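Local coordinates for flagellar motor switch protein fliG (Thermotoga maritima, PDB 3AJC) that probably forms part of the switch complex at the base of the flagellum that responds to chemotaxis proteins and sets the direction of motor rotation, at residues L138-E149 against I207-V218. Sequence-based numbering, arbitrary orientation.
Sequences LDDRSIQLVLRE and IIRRLEEAGEIV
Ser142 takes a hydrogen bond from the backbone N of Val218, 2.9 Å from N to OG and 158° at the hydrogen, and donates its own hydrogen bond to Asp139 OD1, 2.7 Å from Ser142 OG. Its OG lies anti to the carbonyl carbon, facing the last residues of 207-218, and serine is small enough to let that chain come close. Asp139 is the N-cap of helix 140-147: OD1 receives the serine hydroxyl on the syn side, while Arg141 N approaches OD2 from above the carboxylate plane. Replacing Asp139 by alanine is likely to leave the Arg141 N-H without its cap and the Ser142 hydroxyl without its acceptor, less firmly oriented.

Apolar side chains fill the angle between the helices, whose segment axes approach to 10.3 Å at 114°. The branched Val146 presents both methyls: CG1 and CG2 each lie 3.9 Å from Ile208 CG1, and CG2 also meets Leu211 CD1. Leu145 brings CD2 to 3.7 Å from that same Leu211 methyl, and the Leu145 and Glu216 side chains cross at about a right angle. This packing joins two helices of the all-helical FliG C-terminal region, far along the chain from the EHPQR motif of the middle domain. Helix 194-213 ends here in a Schellman motif with Gly215, suited to its positive phi, as the C-prime residue; beyond it the chain reaches Ser142. Deeper in, Leu138 CD1 lies loosely beside Ile208 CD1 and CD2 beside Ile217 CG2, while Phe130 also touches Ile208.

At the solvent-exposed end of the contact, Glu149 OE2 lies near the plane of the Arg210 guanidinium, at its edge, in a salt bridge whose hydrogen bond from NH2 is weak at 3.4 Å, carboxylate and guanidinium planes 60° apart. The aliphatic CB of Glu149 rests 3.7 Å from Ile207 CG2.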
loop_
_atom_site.group_PDB
_atom_site.type_symbol
_atom_site.label_atom_id
_atom_site.label_comp_id
_atom_site.label_asym_id
_atom_site.label_seq_id
_atom_site.Cartn_x
_atom_site.Cartn_y
_atom_site.Cartn_z
ATOM N N LEU A 138 -10.250 -12.611 -3.891
ATOM C CA LEU A 138 -10.432 -13.674 -2.906
ATOM C C LEU A 138 -11.614 -14.594 -3.176
ATOM O O LEU A 138 -12.616 -14.174 -3.757
ATOM C CB LEU A 138 -10.575 -13.070 -1.508
ATOM C CG LEU A 138 -9.539 -12.007 -1.127
ATOM C CD1 LEU A 138 -9.702 -11.624 0.345
ATOM C CD2 LEU A 138 -8.137 -12.544 -1.388
ATOM N N ASP A 139 -11.489 -15.855 -2.762
ATOM C CA ASP A 139 -12.581 -16.802 -2.948
ATOM C C ASP A 139 -13.590 -16.581 -1.826
ATOM O O ASP A 139 -13.237 -16.081 -0.758
ATOM C CB ASP A 139 -12.081 -18.247 -2.929
ATOM C CG ASP A 139 -11.845 -18.763 -1.533
ATOM O OD1 ASP A 139 -10.849 -18.347 -0.902
ATOM O OD2 ASP A 139 -12.665 -19.586 -1.064
ATOM N N ASP A 140 -14.841 -16.946 -2.087
ATOM C CA ASP A 140 -15.936 -16.773 -1.139
ATOM C C ASP A 140 -15.683 -17.217 0.299
ATOM O O ASP A 140 -16.090 -16.527 1.231
ATOM C CB ASP A 140 -17.198 -17.444 -1.692
ATOM C CG ASP A 140 -17.880 -16.604 -2.768
ATOM O OD1 ASP A 140 -17.171 -15.925 -3.537
ATOM O OD2 ASP A 140 -19.128 -16.625 -2.851
ATOM N N ARG A 141 -15.014 -18.348 0.493
ATOM C CA ARG A 141 -14.740 -18.816 1.850
ATOM C C ARG A 141 -13.837 -17.822 2.574
ATOM O O ARG A 141 -14.107 -17.443 3.712
ATOM C CB ARG A 141 -14.079 -20.196 1.827
ATOM C CG ARG A 141 -14.849 -21.245 1.034
ATOM C CD ARG A 141 -15.292 -22.409 1.912
ATOM N NE ARG A 141 -16.407 -22.057 2.788
ATOM C CZ ARG A 141 -16.848 -22.823 3.783
ATOM N NH1 ARG A 141 -16.262 -23.990 4.035
ATOM N NH2 ARG A 141 -17.877 -22.426 4.524
ATOM N N SER A 142 -12.764 -17.404 1.909
ATOM C CA SER A 142 -11.827 -16.442 2.483
ATOM C C SER A 142 -12.547 -15.154 2.882
ATOM O O SER A 142 -12.300 -14.592 3.949
ATOM C CB SER A 142 -10.720 -16.112 1.477
ATOM O OG SER A 142 -9.806 -17.184 1.356
ATOM N N ILE A 143 -13.427 -14.686 2.006
ATOM C CA ILE A 143 -14.197 -13.473 2.256
ATOM C C ILE A 143 -15.045 -13.615 3.536
ATOM O O ILE A 143 -15.102 -12.691 4.348
ATOM C CB ILE A 143 -15.086 -13.150 1.036
ATOM C CG1 ILE A 143 -14.185 -12.773 -0.147
ATOM C CG2 ILE A 143 -16.076 -12.049 1.370
ATOM C CD1 ILE A 143 -14.925 -12.385 -1.408
ATOM N N GLN A 144 -15.686 -14.771 3.712
ATOM C CA GLN A 144 -16.485 -15.038 4.909
ATOM C C GLN A 144 -15.568 -15.017 6.136
ATOM O O GLN A 144 -15.901 -14.451 7.174
ATOM C CB GLN A 144 -17.170 -16.400 4.791
ATOM C CG GLN A 144 -18.350 -16.423 3.822
ATOM C CD GLN A 144 -18.612 -17.806 3.231
ATOM O OE1 GLN A 144 -18.354 -18.829 3.869
ATOM N NE2 GLN A 144 -19.142 -17.838 2.010
ATOM N N LEU A 145 -14.405 -15.636 6.011
ATOM C CA LEU A 145 -13.435 -15.654 7.097
ATOM C C LEU A 145 -13.180 -14.210 7.560
ATOM O O LEU A 145 -13.185 -13.906 8.757
ATOM C CB LEU A 145 -12.123 -16.258 6.594
ATOM C CG LEU A 145 -11.137 -16.838 7.608
ATOM C CD1 LEU A 145 -11.474 -18.319 7.825
ATOM C CD2 LEU A 145 -9.704 -16.692 7.091
ATOM N N VAL A 146 -12.962 -13.325 6.589
ATOM C CA VAL A 146 -12.684 -11.921 6.856
ATOM C C VAL A 146 -13.856 -11.183 7.509
ATOM O O VAL A 146 -13.665 -10.424 8.460
ATOM C CB VAL A 146 -12.284 -11.196 5.535
ATOM C CG1 VAL A 146 -12.082 -9.691 5.770
ATOM C CG2 VAL A 146 -11.018 -11.825 4.978
ATOM N N LEU A 147 -15.060 -11.410 6.992
ATOM C CA LEU A 147 -16.262 -10.759 7.502
ATOM C C LEU A 147 -16.516 -10.955 8.999
ATOM O O LEU A 147 -16.957 -10.033 9.693
ATOM C CB LEU A 147 -17.478 -11.220 6.697
ATOM C CG LEU A 147 -17.466 -10.778 5.228
ATOM C CD1 LEU A 147 -18.765 -11.187 4.567
ATOM C CD2 LEU A 147 -17.284 -9.273 5.133
ATOM N N ARG A 148 -16.224 -12.144 9.507
ATOM C CA ARG A 148 -16.429 -12.405 10.925
ATOM C C ARG A 148 -15.550 -11.519 11.802
ATOM O O ARG A 148 -15.776 -11.416 13.008
ATOM C CB ARG A 148 -16.155 -13.879 11.236
ATOM C CG ARG A 148 -17.249 -14.816 10.731
ATOM C CD ARG A 148 -16.889 -16.281 10.947
ATOM N NE ARG A 148 -15.632 -16.624 10.292
ATOM C CZ ARG A 148 -15.219 -17.868 10.076
ATOM N NH1 ARG A 148 -15.972 -18.891 10.465
ATOM N NH2 ARG A 148 -14.056 -18.095 9.470
ATOM N N GLU A 149 -14.561 -10.868 11.189
ATOM C CA GLU A 149 -13.635 -10.005 11.921
ATOM C C GLU A 149 -13.922 -8.518 11.735
ATOM O O GLU A 149 -13.161 -7.677 12.214
ATOM C CB GLU A 149 -12.212 -10.288 11.454
ATOM C CG GLU A 149 -11.875 -11.770 11.392
ATOM C CD GLU A 149 -11.371 -12.313 12.712
ATOM O OE1 GLU A 149 -11.383 -13.552 12.890
ATOM O OE2 GLU A 149 -10.947 -11.502 13.567
ATOM N N ILE A 207 -6.863 -6.618 8.518
ATOM C CA ILE A 207 -7.431 -7.897 8.938
ATOM C C ILE A 207 -7.000 -8.976 7.937
ATOM O O ILE A 207 -6.603 -10.070 8.317
ATOM C CB ILE A 207 -8.988 -7.843 8.984
ATOM C CG1 ILE A 207 -9.448 -6.965 10.151
ATOM C CG2 ILE A 207 -9.567 -9.250 9.095
ATOM C CD1 ILE A 207 -10.951 -6.826 10.235
ATOM N N ILE A 208 -7.083 -8.649 6.653
ATOM C CA ILE A 208 -6.700 -9.574 5.591
ATOM C C ILE A 208 -5.202 -9.894 5.651
ATOM O O ILE A 208 -4.795 -11.055 5.557
ATOM C CB ILE A 208 -7.067 -8.972 4.214
ATOM C CG1 ILE A 208 -8.597 -8.932 4.077
ATOM C CG2 ILE A 208 -6.421 -9.775 3.077
ATOM C CD1 ILE A 208 -9.109 -8.108 2.898
ATOM N N ARG A 209 -4.383 -8.862 5.820
ATOM C CA ARG A 209 -2.943 -9.062 5.894
ATOM C C ARG A 209 -2.579 -9.987 7.062
ATOM O O ARG A 209 -1.653 -10.795 6.958
ATOM C CB ARG A 209 -2.237 -7.714 6.038
ATOM C CG ARG A 209 -0.779 -7.734 5.624
ATOM C CD ARG A 209 -0.250 -6.325 5.478
ATOM N NE ARG A 209 -0.142 -5.636 6.759
ATOM C CZ ARG A 209 -0.483 -4.366 6.955
ATOM N NH1 ARG A 209 -0.966 -3.639 5.950
ATOM N NH2 ARG A 209 -0.335 -3.817 8.154
ATOM N N ARG A 210 -3.317 -9.872 8.164
ATOM C CA ARG A 210 -3.074 -10.703 9.341
ATOM C C ARG A 210 -3.583 -12.131 9.162
ATOM O O ARG A 210 -2.959 -13.083 9.633
ATOM C CB ARG A 210 -3.734 -10.090 10.578
ATOM C CG ARG A 210 -3.684 -10.987 11.805
ATOM C CD ARG A 210 -4.260 -10.292 13.033
ATOM N NE ARG A 210 -5.654 -9.899 12.845
ATOM C CZ ARG A 210 -6.670 -10.752 12.749
ATOM N NH1 ARG A 210 -6.457 -12.061 12.825
ATOM N NH2 ARG A 210 -7.904 -10.291 12.577
ATOM N N LEU A 211 -4.720 -12.282 8.489
ATOM C CA LEU A 211 -5.286 -13.607 8.263
ATOM C C LEU A 211 -4.498 -14.418 7.245
ATOM O O LEU A 211 -4.685 -15.627 7.135
ATOM C CB LEU A 211 -6.746 -13.505 7.822
ATOM C CG LEU A 211 -7.750 -13.242 8.943
ATOM C CD1 LEU A 211 -9.154 -13.218 8.367
ATOM C CD2 LEU A 211 -7.635 -14.330 10.008
ATOM N N GLU A 212 -3.619 -13.761 6.498
ATOM C CA GLU A 212 -2.818 -14.480 5.523
ATOM C C GLU A 212 -1.460 -14.803 6.130
ATOM O O GLU A 212 -0.800 -15.762 5.728
ATOM C CB GLU A 212 -2.663 -13.669 4.238
ATOM C CG GLU A 212 -1.965 -12.346 4.391
ATOM C CD GLU A 212 -1.879 -11.613 3.073
ATOM O OE1 GLU A 212 -1.420 -12.235 2.093
ATOM O OE2 GLU A 212 -2.267 -10.427 3.009
ATOM N N GLU A 213 -1.046 -13.989 7.099
ATOM C CA GLU A 213 0.212 -14.216 7.800
ATOM C C GLU A 213 -0.031 -15.493 8.588
ATOM O O GLU A 213 0.887 -16.262 8.872
ATOM C CB GLU A 213 0.504 -13.058 8.753
ATOM C CG GLU A 213 0.973 -11.792 8.060
ATOM C CD GLU A 213 2.482 -11.726 7.930
ATOM O OE1 GLU A 213 2.981 -10.775 7.291
ATOM O OE2 GLU A 213 3.169 -12.621 8.473
ATOM N N ALA A 214 -1.297 -15.706 8.928
ATOM C CA ALA A 214 -1.729 -16.889 9.659
ATOM C C ALA A 214 -1.960 -17.999 8.633
ATOM O O ALA A 214 -2.551 -19.036 8.939
ATOM C CB ALA A 214 -3.019 -16.593 10.416
ATOM N N GLY A 215 -1.500 -17.751 7.409
ATOM C CA GLY A 215 -1.634 -18.714 6.329
ATOM C C GLY A 215 -3.029 -19.235 6.033
ATOM O O GLY A 215 -3.169 -20.291 5.414
ATOM N N GLU A 216 -4.065 -18.513 6.449
ATOM C CA GLU A 216 -5.426 -18.973 6.195
ATOM C C GLU A 216 -6.257 -18.127 5.224
ATOM O O GLU A 216 -7.476 -18.027 5.367
ATOM C CB GLU A 216 -6.177 -19.144 7.523
ATOM C CG GLU A 216 -6.073 -17.969 8.481
ATOM C CD GLU A 216 -6.903 -18.176 9.737
ATOM O OE1 GLU A 216 -8.131 -18.366 9.612
ATOM O OE2 GLU A 216 -6.327 -18.150 10.846
ATOM N N ILE A 217 -5.599 -17.531 4.233
ATOM C CA ILE A 217 -6.287 -16.721 3.222
ATOM C C ILE A 217 -5.904 -17.201 1.823
ATOM O O ILE A 217 -4.727 -17.229 1.460
ATOM C CB ILE A 217 -5.954 -15.211 3.363
ATOM C CG1 ILE A 217 -6.844 -14.592 4.446
ATOM C CG2 ILE A 217 -6.146 -14.492 2.024
ATOM C CD1 ILE A 217 -6.740 -13.082 4.556
ATOM N N VAL A 218 -6.915 -17.567 1.044
ATOM C CA VAL A 218 -6.711 -18.090 -0.302
ATOM C C VAL A 218 -7.189 -17.175 -1.427
ATOM O O VAL A 218 -8.328 -16.703 -1.422
ATOM C CB VAL A 218 -7.432 -19.443 -0.464
ATOM C CG1 VAL A 218 -7.172 -20.007 -1.851
ATOM C CG2 VAL A 218 -6.982 -20.408 0.623
#